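Local structure of ABC-type branched-chain amino acid transport systems periplasmic component-like protein (Thermomonospora curvata, 4N03) at residues T40-V45 / V79-Y84; P104-S109 / M124-S129; G50-Q55 / S309-G314; K88-Y93 / V112-Q117; V174-D179 / L228-Q233. The protein probably serves as the substrate-binding component of a fatty acid ABC transporter, and holds a molecule of palmitic acid in its binding cleft. All coordinates share one frame; numbering follows the deposited sequence. Where two conformers were deposited one is given.

Interaction 1 (T40-V45 / V79-Y84); sequences TDLTGV and VRDHGY. With PLM (palmitic acid), chain B.
Asp-81 OD1 takes two backbone N-H groups, one from each face of its carboxylate. Leu-42 N comes across to Asp-81 OD1 at 2.8 Å, almost straight (178°), while Gly-83 N closes an Asx turn at home. The second oxygen, OD2, receives the hydroxyl of Thr-43 on its syn lone pair, with OG1 to OD2 2.8 Å. Asp-41 does similar work: its OD1 accepts Thr-43 N from above the carboxylate plane and Gly-44 N on the syn side, the latter at 2.7 Å. A short acid suits such a turn, where amides converge. The acids are close, Asp-41 OD1 to Asp-81 OD1 3.7 Å, and the gathered N-H groups would be expected to offset their repulsion. Thr-40 O accepts His-82 N at 2.8 Å and also lies over the centre of the imidazole, which a chi1 of 57° folds back over Thr-40. Tyr-84 OH donates to O2 of the palmitic acid at 2.6 Å. The contact prolongs the C-terminal ends of parallel strands 33-40 and 74-81: Thr-40 OG1 and His-82 NE2 bond to His-105 and Leu-107 O of strand 103-107, helix 47-66 packs on Thr-40 and Val-79, and helix 86-96 on His-82.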
# COMPACT_ATOMS: atom_id res chain seq x y z
N THR A 40 5.08 7.84 8.65
CA THR A 40 5.08 7.82 7.22
C THR A 40 6.46 8.21 6.67
O THR A 40 7.36 8.46 7.42
CB THR A 40 3.92 8.72 6.68
OG1 THR A 40 3.72 8.48 5.29
CG2 THR A 40 4.19 10.21 6.91
N ASP A 41 6.56 8.24 5.34
CA ASP A 41 7.73 8.78 4.67
C ASP A 41 7.32 10.07 3.96
O ASP A 41 6.58 10.04 2.99
CB ASP A 41 8.31 7.81 3.64
CG ASP A 41 9.53 8.35 2.98
OD1 ASP A 41 10.11 9.32 3.52
OD2 ASP A 41 9.92 7.82 1.92
N LEU A 42 7.87 11.18 4.44
CA LEU A 42 7.68 12.49 3.82
C LEU A 42 8.91 12.99 3.11
O LEU A 42 8.85 14.08 2.52
CB LEU A 42 7.22 13.53 4.86
CG LEU A 42 5.93 13.19 5.56
CD1 LEU A 42 5.60 14.26 6.58
CD2 LEU A 42 4.79 12.98 4.58
N THR A 43 10.03 12.29 3.19
CA THR A 43 11.31 12.80 2.74
C THR A 43 12.16 11.85 1.91
O THR A 43 13.03 12.29 1.17
CB THR A 43 12.13 13.31 3.92
OG1 THR A 43 12.21 12.32 4.93
CG2 THR A 43 11.60 14.64 4.43
N GLY A 44 11.93 10.55 2.02
CA GLY A 44 12.68 9.54 1.30
C GLY A 44 12.09 9.17 -0.01
O GLY A 44 11.37 9.95 -0.65
N VAL A 45 12.35 7.92 -0.43
CA VAL A 45 11.92 7.47 -1.75
C VAL A 45 10.39 7.54 -1.94
O VAL A 45 9.94 7.60 -3.05
CB VAL A 45 12.50 6.09 -2.06
CG1 VAL A 45 11.82 5.03 -1.23
CG2 VAL A 45 12.34 5.74 -3.56
N VAL A 79 1.70 13.22 13.33
CA VAL A 79 2.41 12.74 12.16
C VAL A 79 3.89 12.76 12.39
O VAL A 79 4.43 13.81 12.75
CB VAL A 79 2.08 13.56 10.89
CG1 VAL A 79 2.88 13.09 9.70
CG2 VAL A 79 0.61 13.51 10.60
N ARG A 80 4.54 11.62 12.15
CA ARG A 80 5.99 11.48 12.20
C ARG A 80 6.53 10.95 10.88
O ARG A 80 5.91 10.12 10.22
CB ARG A 80 6.45 10.56 13.32
CG ARG A 80 6.30 11.15 14.72
CD ARG A 80 7.39 12.17 14.99
NE ARG A 80 7.33 12.57 16.39
CZ ARG A 80 6.46 13.44 16.87
NH1 ARG A 80 5.60 14.03 16.06
NH2 ARG A 80 6.48 13.71 18.16
N ASP A 81 7.71 11.43 10.50
CA ASP A 81 8.40 11.07 9.25
C ASP A 81 9.57 10.15 9.56
O ASP A 81 10.54 10.60 10.17
CB ASP A 81 8.86 12.34 8.56
CG ASP A 81 9.62 12.09 7.29
OD1 ASP A 81 9.54 10.99 6.72
OD2 ASP A 81 10.34 12.98 6.84
N HIS A 82 9.50 8.87 9.17
CA HIS A 82 10.63 7.99 9.33
C HIS A 82 11.58 7.98 8.15
O HIS A 82 12.62 7.31 8.22
CB HIS A 82 10.20 6.56 9.69
CG HIS A 82 9.27 5.92 8.73
ND1 HIS A 82 9.54 5.78 7.38
CD2 HIS A 82 8.09 5.28 8.96
CE1 HIS A 82 8.56 5.09 6.82
NE2 HIS A 82 7.67 4.79 7.75
N GLY A 83 11.25 8.66 7.05
CA GLY A 83 12.14 8.81 5.92
C GLY A 83 12.42 7.51 5.17
O GLY A 83 13.39 7.38 4.43
N TYR A 84 11.54 6.53 5.32
CA TYR A 84 11.76 5.16 4.81
C TYR A 84 13.04 4.54 5.40
O TYR A 84 13.81 3.94 4.68
CB TYR A 84 11.69 5.08 3.27
CG TYR A 84 11.30 3.71 2.75
CD1 TYR A 84 10.04 3.23 2.93
CD2 TYR A 84 12.19 2.94 2.04
CE1 TYR A 84 9.66 1.97 2.49
CE2 TYR A 84 11.82 1.69 1.55
CZ TYR A 84 10.55 1.22 1.78
OH TYR A 84 10.22 -0.03 1.30
C1 PLM B . 6.96 -1.25 1.22
O1 PLM B . 6.09 -2.14 1.39
O2 PLM B . 7.94 -1.05 1.97
C2 PLM B . 6.71 -0.22 0.13
C3 PLM B . 5.71 0.86 0.72
C4 PLM B . 5.20 1.83 -0.33
C5 PLM B . 4.31 2.88 0.24
C6 PLM B . 3.64 3.87 -0.73
C7 PLM B . 2.27 3.36 -1.15
C8 PLM B . 1.59 4.14 -2.24
C9 PLM B . 0.12 3.82 -2.44
CA PLM B . -0.18 2.69 -3.46
CB PLM B . -1.70 2.29 -3.31
CC PLM B . -1.86 0.75 -3.11
CD PLM B . -3.16 0.35 -2.44
CE PLM B . -3.36 -1.14 -2.18
CF PLM B . -4.33 -1.36 -1.00
CG PLM B . -5.80 -1.34 -1.38

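Interaction 2 (P104-S109 / M124-S129); sequences PHFLGS and MFTIPS. With PLM (palmitic acid), chain B.
Gly-108 N donates to Ser-129 O at 2.9 Å, the straightest of three backbone bonds (167°) that join these segments as parallel strands. Ser-129 N gives its hydrogen to Phe-106 O at 3.0 Å, and the same oxygen is approached by Pro-128 CA at 3.1 Å, so this end is closely fitted. Proline is tolerated because the bonds to strand 105-107 use Ser-129 N and Ile-127 O, and none is needed from Pro-128 N. The other end is slacker: Phe-106 N reaches Ile-127 O at 3.3 Å and bends (146°), although Ile-127 CB packs 3.5 Å from Pro-104 O. Phe-106 CB and CD2 meet the methyl CG2 of Thr-126. Beside His-105 a water bridges, donating to Ile-127 O and lying in the imidazole plane, 3.0 Å from His-105 ND1; NE2 is bonded to Thr-40 OG1. Ser-129 OG stands at the edge of that ring too, and is hydrogen-bonded to Asn-313 ND2; small and polar, serine fits without crowding the histidine. Leu-107 turns its branched end to the palmitic acid chain, CG to C5 3.8 Å. Gly-108, whose backbone angles suit glycine, N-caps helix 109-122, whose first residue binds the carboxyl group: Ser-109 N holds O2 and OG holds O1. Strand, helix and strand form a classic beta-alpha-beta unit, with the ligand's acid group at the helix N-terminus, where the helix dipole would favour an anion.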
# COMPACT_ATOMS: atom_id res chain seq x y z
N PRO A 104 -3.23 4.41 12.35
CA PRO A 104 -3.94 4.11 11.11
C PRO A 104 -3.20 4.33 9.82
O PRO A 104 -3.73 4.06 8.76
CB PRO A 104 -5.14 5.03 11.17
CG PRO A 104 -4.65 6.22 11.93
CD PRO A 104 -3.84 5.58 13.03
N HIS A 105 -1.96 4.80 9.91
CA HIS A 105 -1.06 4.80 8.75
C HIS A 105 0.34 4.61 9.24
O HIS A 105 0.88 5.43 9.97
CB HIS A 105 -1.18 6.10 7.93
CG HIS A 105 -0.15 6.21 6.85
ND1 HIS A 105 0.10 5.20 5.96
CD2 HIS A 105 0.70 7.21 6.53
CE1 HIS A 105 1.09 5.57 5.16
NE2 HIS A 105 1.46 6.79 5.47
N PHE A 106 0.97 3.49 8.83
CA PHE A 106 2.37 3.21 9.11
C PHE A 106 2.96 2.76 7.77
O PHE A 106 2.67 1.64 7.29
CB PHE A 106 2.47 2.12 10.15
CG PHE A 106 3.76 2.15 10.93
CD1 PHE A 106 4.99 2.40 10.32
CD2 PHE A 106 3.76 1.87 12.26
CE1 PHE A 106 6.15 2.43 11.07
CE2 PHE A 106 4.91 1.92 13.02
CZ PHE A 106 6.12 2.19 12.42
N LEU A 107 3.73 3.63 7.12
CA LEU A 107 4.23 3.34 5.78
C LEU A 107 5.44 2.40 5.86
O LEU A 107 6.36 2.64 6.60
CB LEU A 107 4.67 4.63 5.09
CG LEU A 107 4.98 4.49 3.61
CD1 LEU A 107 4.53 5.75 2.87
CD2 LEU A 107 6.46 4.22 3.35
N GLY A 108 5.45 1.39 5.00
CA GLY A 108 6.65 0.65 4.72
C GLY A 108 6.77 -0.71 5.39
O GLY A 108 6.58 -0.83 6.59
N SER A 109 7.12 -1.75 4.61
CA SER A 109 7.18 -3.10 5.14
C SER A 109 8.29 -3.29 6.18
O SER A 109 8.00 -3.78 7.28
CB SER A 109 7.24 -4.16 4.02
OG SER A 109 6.07 -4.12 3.24
N MSE A 124 -1.56 -2.68 19.60
CA MSE A 124 -1.71 -1.44 18.82
C MSE A 124 -2.31 -1.75 17.47
O MSE A 124 -1.64 -2.30 16.61
CB MSE A 124 -0.31 -0.84 18.63
CG MSE A 124 -0.34 0.53 17.89
SE MSE A 124 -1.09 1.95 18.97
CE MSE A 124 0.64 2.44 19.82
N PHE A 125 -3.56 -1.33 17.25
CA PHE A 125 -4.15 -1.48 15.94
C PHE A 125 -3.39 -0.66 14.95
O PHE A 125 -3.29 0.57 15.12
CB PHE A 125 -5.64 -1.08 15.99
CG PHE A 125 -6.38 -1.20 14.69
CD1 PHE A 125 -6.08 -2.18 13.75
CD2 PHE A 125 -7.42 -0.30 14.39
CE1 PHE A 125 -6.77 -2.26 12.56
CE2 PHE A 125 -8.12 -0.44 13.21
CZ PHE A 125 -7.79 -1.38 12.28
N THR A 126 -2.83 -1.27 13.92
CA THR A 126 -1.95 -0.67 12.96
C THR A 126 -2.44 -0.99 11.57
O THR A 126 -2.64 -2.18 11.28
CB THR A 126 -0.52 -1.18 13.20
OG1 THR A 126 -0.11 -0.90 14.53
CG2 THR A 126 0.43 -0.55 12.27
N ILE A 127 -2.57 0.03 10.71
CA ILE A 127 -2.93 -0.16 9.34
C ILE A 127 -1.77 0.27 8.48
O ILE A 127 -1.56 1.49 8.22
CB ILE A 127 -4.20 0.60 8.92
CG1 ILE A 127 -5.36 0.36 9.87
CG2 ILE A 127 -4.56 0.29 7.47
CD1 ILE A 127 -6.56 1.26 9.66
N PRO A 128 -0.94 -0.68 8.04
CA PRO A 128 0.20 -0.29 7.20
C PRO A 128 -0.18 0.15 5.79
O PRO A 128 -1.20 -0.25 5.25
CB PRO A 128 1.02 -1.59 7.11
CG PRO A 128 0.51 -2.47 8.18
CD PRO A 128 -0.92 -2.12 8.32
N SER A 129 0.66 1.00 5.22
CA SER A 129 0.78 1.11 3.72
C SER A 129 2.04 0.32 3.35
O SER A 129 3.17 0.79 3.26
CB SER A 129 0.83 2.55 3.25
OG SER A 129 -0.35 3.24 3.58
C1 PLM B . 6.96 -1.25 1.22
O1 PLM B . 6.09 -2.14 1.39
O2 PLM B . 7.94 -1.05 1.97
C2 PLM B . 6.71 -0.22 0.13
C3 PLM B . 5.71 0.86 0.72
C4 PLM B . 5.20 1.83 -0.33
C5 PLM B . 4.31 2.88 0.24
C6 PLM B . 3.64 3.87 -0.73
C7 PLM B . 2.27 3.36 -1.15
C8 PLM B . 1.59 4.14 -2.24
C9 PLM B . 0.12 3.82 -2.44
CA PLM B . -0.18 2.69 -3.46
CB PLM B . -1.70 2.29 -3.31
CC PLM B . -1.86 0.75 -3.11
CD PLM B . -3.16 0.35 -2.44
CE PLM B . -3.36 -1.14 -2.18
CF PLM B . -4.33 -1.36 -1.00
CG PLM B . -5.80 -1.34 -1.38
O HOH W 1 -2.00 3.06 5.88

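Interaction 3 (G50-Q55 / S309-G314); sequences GKSITQ and SGVVNG
The flat carboxamide of Asn-313 meets the end of Ile-53, its ND2 lying 3.6 Å from CD1 as the two side chains pass at a slant; ND2 is also hydrogen-bonded to Ser-129 OG. The next flat group is the peptide carbonyl of Gly-310, whose oxygen sits 3.3 Å from Ile-53 CG1 and also receives the CA-H of Ile-53. One turn on, Gly-314 CA returns a CA-H...O contact to Ile-53 O at 3.6 Å. Gly-310 and Gly-314 are spaced as in a GxxxG motif, and because neither has a side chain, the axes of the two segments can close to 7.1 Å at a crossing of -37°. Isoleucine suits the groove so made: with CG1 beside its backbone N (chi1 -63°) it runs past Gly-310, while CG2 rests on Gly-314 CA. Ser-52, small enough to let the helices approach, sets CB against Val-311 CG2 at 3.8 Å, and its hydroxyl is bonded to Asp-308. Thus the N-terminal part of helix 309-330 is pressed onto helix 47-66 with no hydrogen bond between the segments. Ile-53 also touches His-105 of strand 103-107, its neighbour Thr-54 touches His-105 and strand 33-40, and helix 289-301 packs on Val-311.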
# COMPACT_ATOMS: atom_id res chain seq x y z
N GLY A 50 3.73 9.31 0.62
CA GLY A 50 3.45 9.45 2.03
C GLY A 50 2.70 10.74 2.33
O GLY A 50 1.80 10.77 3.16
N LYS A 51 3.06 11.83 1.65
CA LYS A 51 2.32 13.08 1.77
C LYS A 51 0.88 12.90 1.38
O LYS A 51 -0.03 13.36 2.10
CB LYS A 51 3.00 14.18 0.98
CG LYS A 51 2.38 15.55 1.16
CD LYS A 51 3.08 16.63 0.35
CE LYS A 51 2.45 18.00 0.65
NZ LYS A 51 3.18 19.06 -0.04
N SER A 52 0.62 12.25 0.24
CA SER A 52 -0.74 12.07 -0.20
C SER A 52 -1.54 11.24 0.77
O SER A 52 -2.73 11.57 1.05
CB SER A 52 -0.77 11.42 -1.56
OG SER A 52 -0.18 12.22 -2.54
N ILE A 53 -0.96 10.13 1.23
CA ILE A 53 -1.66 9.26 2.17
C ILE A 53 -2.03 10.02 3.45
O ILE A 53 -3.13 9.94 3.95
CB ILE A 53 -0.82 8.00 2.47
CG1 ILE A 53 -0.63 7.17 1.21
CG2 ILE A 53 -1.49 7.18 3.54
CD1 ILE A 53 0.49 6.16 1.33
N THR A 54 -1.04 10.72 3.96
CA THR A 54 -1.18 11.46 5.21
C THR A 54 -2.23 12.57 5.08
O THR A 54 -3.07 12.73 5.96
CB THR A 54 0.16 12.02 5.63
OG1 THR A 54 1.03 10.92 5.87
CG2 THR A 54 0.09 12.84 6.89
N GLN A 55 -2.18 13.29 3.97
CA GLN A 55 -3.15 14.35 3.75
C GLN A 55 -4.53 13.82 3.55
O GLN A 55 -5.51 14.44 3.99
CB GLN A 55 -2.72 15.23 2.55
CG GLN A 55 -1.53 16.10 2.92
CD GLN A 55 -1.14 17.16 1.90
OE1 GLN A 55 -0.44 18.11 2.25
NE2 GLN A 55 -1.53 16.99 0.67
N SER A 309 -2.70 7.60 -6.30
CA SER A 309 -3.34 6.42 -5.74
C SER A 309 -3.11 6.36 -4.22
O SER A 309 -3.85 5.69 -3.51
CB SER A 309 -2.86 5.19 -6.48
OG SER A 309 -3.34 5.22 -7.82
N GLY A 310 -2.12 7.10 -3.70
CA GLY A 310 -1.96 7.24 -2.28
C GLY A 310 -3.10 7.97 -1.61
O GLY A 310 -3.44 7.72 -0.44
N VAL A 311 -3.73 8.92 -2.32
CA VAL A 311 -4.91 9.59 -1.79
C VAL A 311 -6.00 8.55 -1.46
O VAL A 311 -6.63 8.60 -0.42
CB VAL A 311 -5.41 10.70 -2.75
CG1 VAL A 311 -6.71 11.32 -2.24
CG2 VAL A 311 -4.34 11.78 -2.93
N VAL A 312 -6.25 7.67 -2.42
CA VAL A 312 -7.24 6.61 -2.21
C VAL A 312 -6.88 5.74 -1.00
O VAL A 312 -7.69 5.48 -0.14
CB VAL A 312 -7.40 5.72 -3.48
CG1 VAL A 312 -8.54 4.74 -3.28
CG2 VAL A 312 -7.67 6.56 -4.71
N ASN A 313 -5.62 5.35 -0.93
CA ASN A 313 -5.13 4.52 0.14
C ASN A 313 -5.29 5.16 1.50
O ASN A 313 -5.74 4.53 2.46
CB ASN A 313 -3.66 4.15 -0.11
CG ASN A 313 -3.09 3.24 0.95
OD1 ASN A 313 -3.61 2.13 1.23
ND2 ASN A 313 -2.05 3.67 1.53
N GLY A 314 -4.94 6.45 1.60
CA GLY A 314 -5.07 7.10 2.89
C GLY A 314 -6.51 7.31 3.29
O GLY A 314 -6.85 7.14 4.45

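Interaction 4 (K88-Y93 / V112-Q117); sequences KAVSIY and VSAVKQ
Tyr-93 has a chi1 of -178°, which carries its ring out toward the other helix, and Val-115 a chi1 of -67°, which sets CG1 opposite its own carbonyl carbon and aims that methyl between Tyr-93 and Val-90. Val-115 CG1 then meets Tyr-93 CB at 3.7 Å and Val-90 CG2 at the same separation. The CB of Val-115 stands over one face of the tyrosine ring, 4.1 Å above its plane but shifted toward the rim. Val-90 and Val-115 run antiparallel alongside each other. Beyond them Val-90 CG2 touches Ala-114 CB at 3.6 Å, where the small alanine leaves room for the valine. The axes of the two segments cross at -42° and lie 8.8 Å apart, and no hydrogen bond joins segments 88-93 and 112-117. Both belong to the three-layer alpha/beta/alpha lobe of the periplasmic binding protein fold, where helices 86-96 and 109-122 lie side by side on the face of the parallel sheet that bears Phe-106. That phenyl is touched by Ala-89 from one helix and by Val-112 and Val-115 from the other. Val-115 N bonds to Val-112 O, three residues back, at 3.0 Å. Tyrosine suits this buried position because its ring packs against aliphatic neighbours while its hydroxyl reaches a polar partner, Asp-122, in the last turn of helix 109-122.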
# COMPACT_ATOMS: atom_id res chain seq x y z
N LYS A 88 14.61 4.62 12.39
CA LYS A 88 13.86 5.83 12.73
C LYS A 88 12.39 5.50 13.06
O LYS A 88 11.80 6.09 13.96
CB LYS A 88 13.89 6.74 11.58
CG LYS A 88 15.27 7.09 11.19
CD LYS A 88 15.24 8.51 10.83
CE LYS A 88 16.63 8.91 10.48
NZ LYS A 88 17.14 8.36 9.27
N ALA A 89 11.80 4.58 12.29
CA ALA A 89 10.44 4.12 12.57
C ALA A 89 10.29 3.58 13.99
O ALA A 89 9.31 3.78 14.65
CB ALA A 89 10.00 3.07 11.57
N VAL A 90 11.27 2.78 14.42
CA VAL A 90 11.28 2.28 15.79
C VAL A 90 11.32 3.37 16.86
O VAL A 90 10.59 3.34 17.86
CB VAL A 90 12.42 1.33 16.03
CG1 VAL A 90 12.55 0.92 17.49
CG2 VAL A 90 12.27 0.06 15.19
N SER A 91 12.23 4.29 16.68
CA SER A 91 12.32 5.45 17.54
C SER A 91 10.98 6.21 17.58
O SER A 91 10.50 6.58 18.65
CB SER A 91 13.44 6.36 17.02
OG SER A 91 13.61 7.48 17.87
N ILE A 92 10.37 6.42 16.40
CA ILE A 92 9.07 7.08 16.32
C ILE A 92 8.01 6.27 17.05
O ILE A 92 7.25 6.80 17.82
CB ILE A 92 8.64 7.32 14.88
CG1 ILE A 92 9.47 8.50 14.33
CG2 ILE A 92 7.14 7.59 14.76
CD1 ILE A 92 9.50 8.64 12.83
N TYR A 93 8.01 4.95 16.84
CA TYR A 93 7.03 4.12 17.51
C TYR A 93 7.13 4.33 19.01
O TYR A 93 6.13 4.48 19.70
CB TYR A 93 7.21 2.64 17.12
CG TYR A 93 6.16 1.76 17.76
CD1 TYR A 93 6.38 1.22 19.02
CD2 TYR A 93 4.93 1.57 17.18
CE1 TYR A 93 5.39 0.47 19.65
CE2 TYR A 93 3.95 0.81 17.80
CZ TYR A 93 4.19 0.27 19.04
OH TYR A 93 3.20 -0.45 19.65
N VAL A 112 7.36 -1.42 9.61
CA VAL A 112 6.39 -2.06 10.47
C VAL A 112 6.97 -3.41 11.01
O VAL A 112 6.76 -3.71 12.17
CB VAL A 112 5.04 -2.29 9.78
CG1 VAL A 112 4.04 -2.85 10.77
CG2 VAL A 112 4.49 -1.01 9.23
N SER A 113 7.72 -4.14 10.20
CA SER A 113 8.36 -5.39 10.69
C SER A 113 9.20 -5.12 11.90
O SER A 113 9.22 -5.96 12.83
CB SER A 113 9.23 -6.05 9.59
OG SER A 113 8.37 -6.70 8.73
N ALA A 114 9.91 -3.99 11.93
CA ALA A 114 10.83 -3.70 13.02
C ALA A 114 10.11 -3.49 14.34
O ALA A 114 10.72 -3.62 15.40
CB ALA A 114 11.69 -2.52 12.70
N VAL A 115 8.82 -3.16 14.29
CA VAL A 115 8.05 -2.89 15.51
C VAL A 115 6.91 -3.87 15.71
O VAL A 115 6.11 -3.73 16.60
CB VAL A 115 7.51 -1.44 15.56
CG1 VAL A 115 8.65 -0.46 15.69
CG2 VAL A 115 6.66 -1.12 14.38
N LYS A 116 6.94 -4.98 14.95
CA LYS A 116 5.86 -5.97 15.01
C LYS A 116 5.71 -6.54 16.43
O LYS A 116 4.62 -6.70 16.95
CB LYS A 116 6.07 -7.00 13.92
CG LYS A 116 4.94 -7.95 13.75
CD LYS A 116 5.23 -8.86 12.57
CE LYS A 116 4.10 -9.85 12.39
NZ LYS A 116 4.23 -10.92 13.42
N GLN A 117 6.84 -6.89 17.06
CA GLN A 117 6.74 -7.43 18.41
C GLN A 117 6.15 -6.43 19.40
O GLN A 117 5.36 -6.78 20.27
CB GLN A 117 8.12 -7.89 18.92
CG GLN A 117 8.61 -9.18 18.40
CD GLN A 117 9.90 -9.62 19.06
OE1 GLN A 117 10.94 -9.13 18.73
NE2 GLN A 117 9.81 -10.55 20.00

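Interaction 5 (V174-D179 / L228-Q233); sequences VYFEGD and LSAGPQ
Phe-176 leans its ring over the chain that follows strand 225-229. CB lies 3.7 Å from Ser-229 O, the oxygen that also accepts the Phe-176 N-H. CG is still near that oxygen; at CD1 and CE1 the neighbour becomes the Ala-230 methyl, with CE1 to CB 3.5 Å, and at the tip CZ comes to 3.6 Å from Gly-231 N. With CG beside the backbone N (chi1 -80°) the ring turns toward Ala-230, whose CA sits 3.6 Å from its centroid, only 9° off the normal: a CH-pi contact over the face. Alanine and glycine suit this place because they let a flat ring lie close to the backbone. Earlier along, the strands pair in parallel fashion, Ser-229 N donating to Val-174 O at 2.9 Å. Val-174 and Leu-228 run side by side on one face, CG1 to CD1 3.7 Å. On the other face the small side chain of Ser-229 touches Tyr-180 and its hydroxyl is bonded to His-173. Gly-231 N-caps helix 232-244. Parallel strands ending together, each running into a loop and helix, usually edge the ligand cleft in this family; the Phe-176 side chain is about 6 Å from the palmitic acid.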
# COMPACT_ATOMS: atom_id res chain seq x y z
N VAL A 174 13.73 -6.86 -10.54
CA VAL A 174 14.52 -5.94 -9.77
C VAL A 174 13.75 -5.63 -8.52
O VAL A 174 12.59 -5.17 -8.62
CB VAL A 174 14.77 -4.64 -10.58
CG1 VAL A 174 15.53 -3.61 -9.74
CG2 VAL A 174 15.52 -4.91 -11.88
N TYR A 175 14.31 -5.83 -7.32
CA TYR A 175 13.49 -5.76 -6.11
C TYR A 175 14.24 -5.18 -4.95
O TYR A 175 15.43 -5.54 -4.72
CB TYR A 175 12.95 -7.21 -5.79
CG TYR A 175 14.01 -8.19 -5.33
CD1 TYR A 175 14.81 -8.88 -6.23
CD2 TYR A 175 14.25 -8.36 -3.99
CE1 TYR A 175 15.83 -9.74 -5.78
CE2 TYR A 175 15.27 -9.23 -3.54
CZ TYR A 175 16.05 -9.89 -4.44
OH TYR A 175 17.09 -10.70 -3.97
N PHE A 176 13.56 -4.39 -4.13
CA PHE A 176 14.08 -3.93 -2.88
C PHE A 176 14.28 -5.16 -1.98
O PHE A 176 13.35 -5.87 -1.65
CB PHE A 176 13.13 -2.97 -2.18
CG PHE A 176 13.11 -1.53 -2.64
CD1 PHE A 176 13.97 -1.02 -3.56
CD2 PHE A 176 12.20 -0.67 -2.06
CE1 PHE A 176 13.93 0.34 -3.89
CE2 PHE A 176 12.13 0.68 -2.40
CZ PHE A 176 12.98 1.16 -3.32
N GLU A 177 15.50 -5.35 -1.50
CA GLU A 177 15.82 -6.44 -0.60
C GLU A 177 14.92 -6.41 0.63
O GLU A 177 14.57 -5.34 1.17
CB GLU A 177 17.33 -6.37 -0.23
CG GLU A 177 17.75 -5.11 0.52
CD GLU A 177 19.13 -5.08 1.12
OE1 GLU A 177 20.01 -5.84 0.74
OE2 GLU A 177 19.34 -4.25 2.03
N GLY A 178 14.55 -7.60 1.10
CA GLY A 178 13.78 -7.73 2.31
C GLY A 178 12.27 -7.85 2.07
O GLY A 178 11.83 -8.30 1.03
N ASP A 179 11.51 -7.44 3.06
CA ASP A 179 10.08 -7.73 3.15
C ASP A 179 9.24 -7.37 1.97
O ASP A 179 8.27 -8.06 1.64
CB ASP A 179 9.43 -6.86 4.31
CG ASP A 179 9.58 -7.47 5.66
OD1 ASP A 179 10.22 -8.55 5.81
OD2 ASP A 179 9.09 -6.90 6.61
N LEU A 228 9.44 -4.98 -11.37
CA LEU A 228 10.07 -3.99 -10.51
C LEU A 228 9.31 -3.84 -9.22
O LEU A 228 8.15 -3.44 -9.22
CB LEU A 228 10.17 -2.64 -11.20
CG LEU A 228 10.84 -1.52 -10.40
CD1 LEU A 228 12.30 -1.83 -10.07
CD2 LEU A 228 10.76 -0.19 -11.11
N SER A 229 9.98 -4.06 -8.10
CA SER A 229 9.45 -3.79 -6.78
C SER A 229 10.36 -2.82 -6.09
O SER A 229 11.36 -3.16 -5.48
CB SER A 229 9.27 -5.08 -5.98
OG SER A 229 8.49 -6.01 -6.70
N ALA A 230 10.03 -1.54 -6.29
CA ALA A 230 10.84 -0.42 -5.84
C ALA A 230 9.90 0.79 -5.78
O ALA A 230 8.67 0.62 -5.71
CB ALA A 230 11.98 -0.21 -6.79
N GLY A 231 10.48 1.98 -5.73
CA GLY A 231 9.70 3.20 -5.65
C GLY A 231 9.76 3.97 -6.92
O GLY A 231 10.30 3.57 -7.95
N PRO A 232 9.13 5.17 -6.91
CA PRO A 232 9.01 5.97 -8.12
C PRO A 232 10.34 6.31 -8.78
O PRO A 232 10.47 6.21 -9.99
CB PRO A 232 8.27 7.24 -7.63
CG PRO A 232 7.45 6.79 -6.46
CD PRO A 232 8.33 5.73 -5.80
N GLN A 233 11.33 6.69 -7.98
CA GLN A 233 12.63 7.06 -8.54
C GLN A 233 13.24 5.92 -9.35
O GLN A 233 13.76 6.11 -10.46
CB GLN A 233 13.58 7.48 -7.44
CG GLN A 233 15.04 7.62 -7.84
CD GLN A 233 15.92 7.92 -6.66
OE1 GLN A 233 16.76 8.80 -6.72
NE2 GLN A 233 15.77 7.17 -5.59

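In the fold
Interactions 1 and 2 share the four-stranded parallel sheet and grip the carboxyl group of the palmitic acid together, through Tyr-84 and Ser-109, with Tyr-148 as a further partner. They are stitched to each other by Thr-40 OG1 and His-105 NE2, 2.8 Å apart. Interaction 3 packs on the His-105 side of this sheet, where Asn-313 ND2 reaches Ser-129 OG at 2.7 Å, and Gly-310 touches the ligand; interaction 4 covers the Phe-106 side, and nearest atoms of 3 and 4 are about 11 Å apart. Interaction 5 belongs to the other sheet and faces interaction 1 across the cleft, with Phe-176 CD2 4.0 Å from Tyr-84 OH.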